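Putative uncharacterized protein Smu.1393c (Streptococcus mutans, PDB 4L9A) is an alpha/beta hydrolase that probably acts as a carboxylesterase, hydrolysing ester bonds. Local coordinates at residues C43-S48 against Q110-C115. Numbering follows the deposited sequence.
Sequences CFVFLS and QSYLLC
Cys43 to Leu47 and Ser111 to Cys115 run as parallel neighbours, their strand axes inclined by 26° and 4.7 Å apart at closest approach. Five backbone hydrogen bonds zigzag between them: Cys43 N to Ser111 O, Leu113 N to Cys43 O, Val45 N to Leu113 O, Cys115 N to Val45 O (2.7 Å, nearly straight), and Leu47 N to Cys115 O (3.1 Å). On the face carrying Phe44, Phe46, Leu113 and Cys115, Leu113 CB sits over the centre of one face of the Phe44 ring, a CH-pi contact 4.1 Å from the centroid. CD2 of the same leucine meets Phe44 CZ at 3.7 Å. These strands belong to the central sheet of the alpha/beta hydrolase fold, where strand 43-47 lies between strands 71-75 and 111-117, parallel to both. With chi1 at 179°, Cys115 SG points opposite the backbone N and comes obliquely beside the Phe46 ring, a sulfur-aromatic contact, 3.7 Å from Phe46 CE1. On the other face Val45 and Leu114 lie side by side, Val45 CG1 3.6 Å from Leu114 CD2, and Leu47 CD1 reaches that same methyl. Helix 120-130 packs on this side, Ala124 and Met128 touching Leu114 and Ile127 touching Leu47. Tyr112 sets its CB against Val45 CG2 at 4.1 Å, while its ring turns from strand 43-47, and its hydroxyl is hydrogen-bonded to Ser131 OG.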
ATOM      1  N   CYS A  43      -2.021  15.548  -3.550  1.00 32.97           N
ATOM      2  CA  CYS A  43      -2.846  14.518  -2.942  1.00 30.52           C
ATOM      3  C   CYS A  43      -1.993  13.325  -2.523  1.00 31.37           C
ATOM      4  O   CYS A  43      -1.211  12.798  -3.323  1.00 33.98           O
ATOM      5  CB  CYS A  43      -3.936  14.079  -3.924  1.00 38.87           C
ATOM      6  SG  CYS A  43      -5.084  12.843  -3.280  1.00 33.18           S
ATOM      7  N   PHE A  44      -2.136  12.916  -1.269  1.00 28.23           N
ATOM      8  CA  PHE A  44      -1.546  11.657  -0.816  1.00 27.22           C
ATOM      9  C   PHE A  44      -2.416  10.476  -1.191  1.00 34.02           C
ATOM     10  O   PHE A  44      -3.541  10.319  -0.687  1.00 28.75           O
ATOM     11  CB  PHE A  44      -1.278  11.678   0.688  1.00 34.47           C
ATOM     12  CG  PHE A  44       0.123  12.114   1.042  1.00 38.94           C
ATOM     13  CD1 PHE A  44       1.040  11.209   1.561  1.00 44.69           C
ATOM     14  CD2 PHE A  44       0.526  13.422   0.830  1.00 48.51           C
ATOM     15  CE1 PHE A  44       2.337  11.617   1.880  1.00 41.50           C
ATOM     16  CE2 PHE A  44       1.813  13.832   1.144  1.00 50.90           C
ATOM     17  CZ  PHE A  44       2.715  12.927   1.672  1.00 38.02           C
ATOM     18  N   VAL A  45      -1.888   9.653  -2.092  1.00 27.82           N
ATOM     19  CA  VAL A  45      -2.580   8.479  -2.586  1.00 28.93           C
ATOM     20  C   VAL A  45      -2.069   7.240  -1.847  1.00 29.16           C
ATOM     21  O   VAL A  45      -0.860   6.974  -1.824  1.00 28.53           O
ATOM     22  CB  VAL A  45      -2.337   8.303  -4.099  1.00 27.37           C
ATOM     23  CG1 VAL A  45      -2.970   7.013  -4.588  1.00 27.47           C
ATOM     24  CG2 VAL A  45      -2.857   9.523  -4.884  1.00 26.40           C
ATOM     25  N   PHE A  46      -2.984   6.484  -1.250  1.00 27.15           N
ATOM     26  CA  PHE A  46      -2.609   5.303  -0.466  1.00 21.94           C
ATOM     27  C   PHE A  46      -3.010   3.993  -1.121  1.00 23.69           C
ATOM     28  O   PHE A  46      -4.148   3.828  -1.585  1.00 23.43           O
ATOM     29  CB  PHE A  46      -3.243   5.367   0.930  1.00 21.41           C
ATOM     30  CG  PHE A  46      -2.786   6.538   1.744  1.00 27.19           C
ATOM     31  CD1 PHE A  46      -1.698   6.424   2.600  1.00 21.45           C
ATOM     32  CD2 PHE A  46      -3.432   7.763   1.645  1.00 29.50           C
ATOM     33  CE1 PHE A  46      -1.275   7.510   3.351  1.00 26.94           C
ATOM     34  CE2 PHE A  46      -3.014   8.855   2.392  1.00 27.75           C
ATOM     35  CZ  PHE A  46      -1.934   8.733   3.239  1.00 27.24           C
ATOM     36  N   LEU A  47      -2.078   3.047  -1.123  1.00 21.32           N
ATOM     37  CA  LEU A  47      -2.348   1.695  -1.571  1.00 18.15           C
ATOM     38  C   LEU A  47      -1.867   0.717  -0.505  1.00 18.44           C
ATOM     39  O   LEU A  47      -0.767   0.850   0.025  1.00 20.69           O
ATOM     40  CB  LEU A  47      -1.643   1.390  -2.895  1.00 24.13           C
ATOM     41  CG  LEU A  47      -1.966   2.226  -4.131  1.00 25.47           C
ATOM     42  CD1 LEU A  47      -0.982   1.893  -5.260  1.00 23.69           C
ATOM     43  CD2 LEU A  47      -3.432   2.033  -4.580  1.00 21.93           C
ATOM     44  N   SER A  48      -2.705  -0.266  -0.207  1.00 18.89           N
ATOM     45  CA  SER A  48      -2.414  -1.235   0.826  1.00 17.22           C
ATOM     46  C   SER A  48      -1.613  -2.403   0.280  1.00 22.61           C
ATOM     47  O   SER A  48      -1.391  -2.522  -0.935  1.00 21.80           O
ATOM     48  CB  SER A  48      -3.730  -1.732   1.439  1.00 17.11           C
ATOM     49  OG  SER A  48      -4.367  -0.655   2.090  1.00 22.09           O
ATOM     50  N   GLN A 110      -3.779  17.901  -9.059  1.00 40.57           N
ATOM     51  CA  GLN A 110      -2.884  17.929 -10.210  1.00 46.06           C
ATOM     52  C   GLN A 110      -1.525  17.269  -9.921  1.00 47.89           C
ATOM     53  O   GLN A 110      -0.841  16.812 -10.837  1.00 49.12           O
ATOM     54  CB  GLN A 110      -2.714  19.354 -10.746  1.00 48.56           C
ATOM     55  CG  GLN A 110      -3.898  19.815 -11.593  1.00 58.13           C
ATOM     56  CD  GLN A 110      -4.291  18.780 -12.639  1.00 72.16           C
ATOM     57  OE1 GLN A 110      -3.433  18.120 -13.227  1.00 83.04           O
ATOM     58  NE2 GLN A 110      -5.594  18.617 -12.856  1.00 76.92           N
ATOM     59  N   SER A 111      -1.145  17.222  -8.650  1.00 44.92           N
ATOM     60  CA  SER A 111       0.075  16.513  -8.248  1.00 45.07           C
ATOM     61  C   SER A 111      -0.204  15.582  -7.069  1.00 45.92           C
ATOM     62  O   SER A 111      -1.201  15.749  -6.350  1.00 40.48           O
ATOM     63  CB  SER A 111       1.181  17.503  -7.901  1.00 48.17           C
ATOM     64  OG  SER A 111       0.778  18.333  -6.827  1.00 51.41           O
ATOM     65  N   TYR A 112       0.662  14.592  -6.871  1.00 39.97           N
ATOM     66  CA  TYR A 112       0.430  13.620  -5.816  1.00 35.52           C
ATOM     67  C   TYR A 112       1.716  13.005  -5.273  1.00 38.55           C
ATOM     68  O   TYR A 112       2.780  13.089  -5.894  1.00 36.09           O
ATOM     69  CB  TYR A 112      -0.469  12.502  -6.337  1.00 28.90           C
ATOM     70  CG  TYR A 112       0.199  11.640  -7.381  1.00 33.12           C
ATOM     71  CD1 TYR A 112       0.330  12.080  -8.697  1.00 37.70           C
ATOM     72  CD2 TYR A 112       0.707  10.396  -7.053  1.00 27.79           C
ATOM     73  CE1 TYR A 112       0.946  11.289  -9.662  1.00 38.57           C
ATOM     74  CE2 TYR A 112       1.327   9.593  -8.004  1.00 29.04           C
ATOM     75  CZ  TYR A 112       1.446  10.045  -9.305  1.00 40.44           C
ATOM     76  OH  TYR A 112       2.059   9.245 -10.247  1.00 37.86           O
ATOM     77  N   LEU A 113       1.595  12.401  -4.099  1.00 38.85           N
ATOM     78  CA  LEU A 113       2.602  11.480  -3.583  1.00 39.29           C
ATOM     79  C   LEU A 113       1.905  10.152  -3.360  1.00 36.45           C
ATOM     80  O   LEU A 113       0.744  10.112  -2.951  1.00 33.43           O
ATOM     81  CB  LEU A 113       3.199  11.979  -2.268  1.00 37.03           C
ATOM     82  CG  LEU A 113       4.157  13.167  -2.350  1.00 42.29           C
ATOM     83  CD1 LEU A 113       3.375  14.467  -2.404  1.00 41.83           C
ATOM     84  CD2 LEU A 113       5.098  13.157  -1.153  1.00 42.26           C
ATOM     85  N   LEU A 114       2.603   9.069  -3.669  1.00 29.81           N
ATOM     86  CA  LEU A 114       2.095   7.731  -3.423  1.00 25.36           C
ATOM     87  C   LEU A 114       2.657   7.223  -2.104  1.00 27.55           C
ATOM     88  O   LEU A 114       3.858   7.340  -1.855  1.00 28.62           O
ATOM     89  CB  LEU A 114       2.532   6.795  -4.545  1.00 31.67           C
ATOM     90  CG  LEU A 114       1.535   6.630  -5.687  1.00 36.50           C
ATOM     91  CD1 LEU A 114       2.197   6.006  -6.915  1.00 32.12           C
ATOM     92  CD2 LEU A 114       0.349   5.807  -5.205  1.00 36.90           C
ATOM     93  N   CYS A 115       1.791   6.659  -1.268  1.00 23.90           N
ATOM     94  CA  CYS A 115       2.211   6.042  -0.017  1.00 24.64           C
ATOM     95  C   CYS A 115       1.657   4.632  -0.019  1.00 28.34           C
ATOM     96  O   CYS A 115       0.446   4.435  -0.073  1.00 27.38           O
ATOM     97  CB  CYS A 115       1.678   6.828   1.192  1.00 26.71           C
ATOM     98  SG  CYS A 115       2.126   6.120   2.830  1.00 28.01           S
TER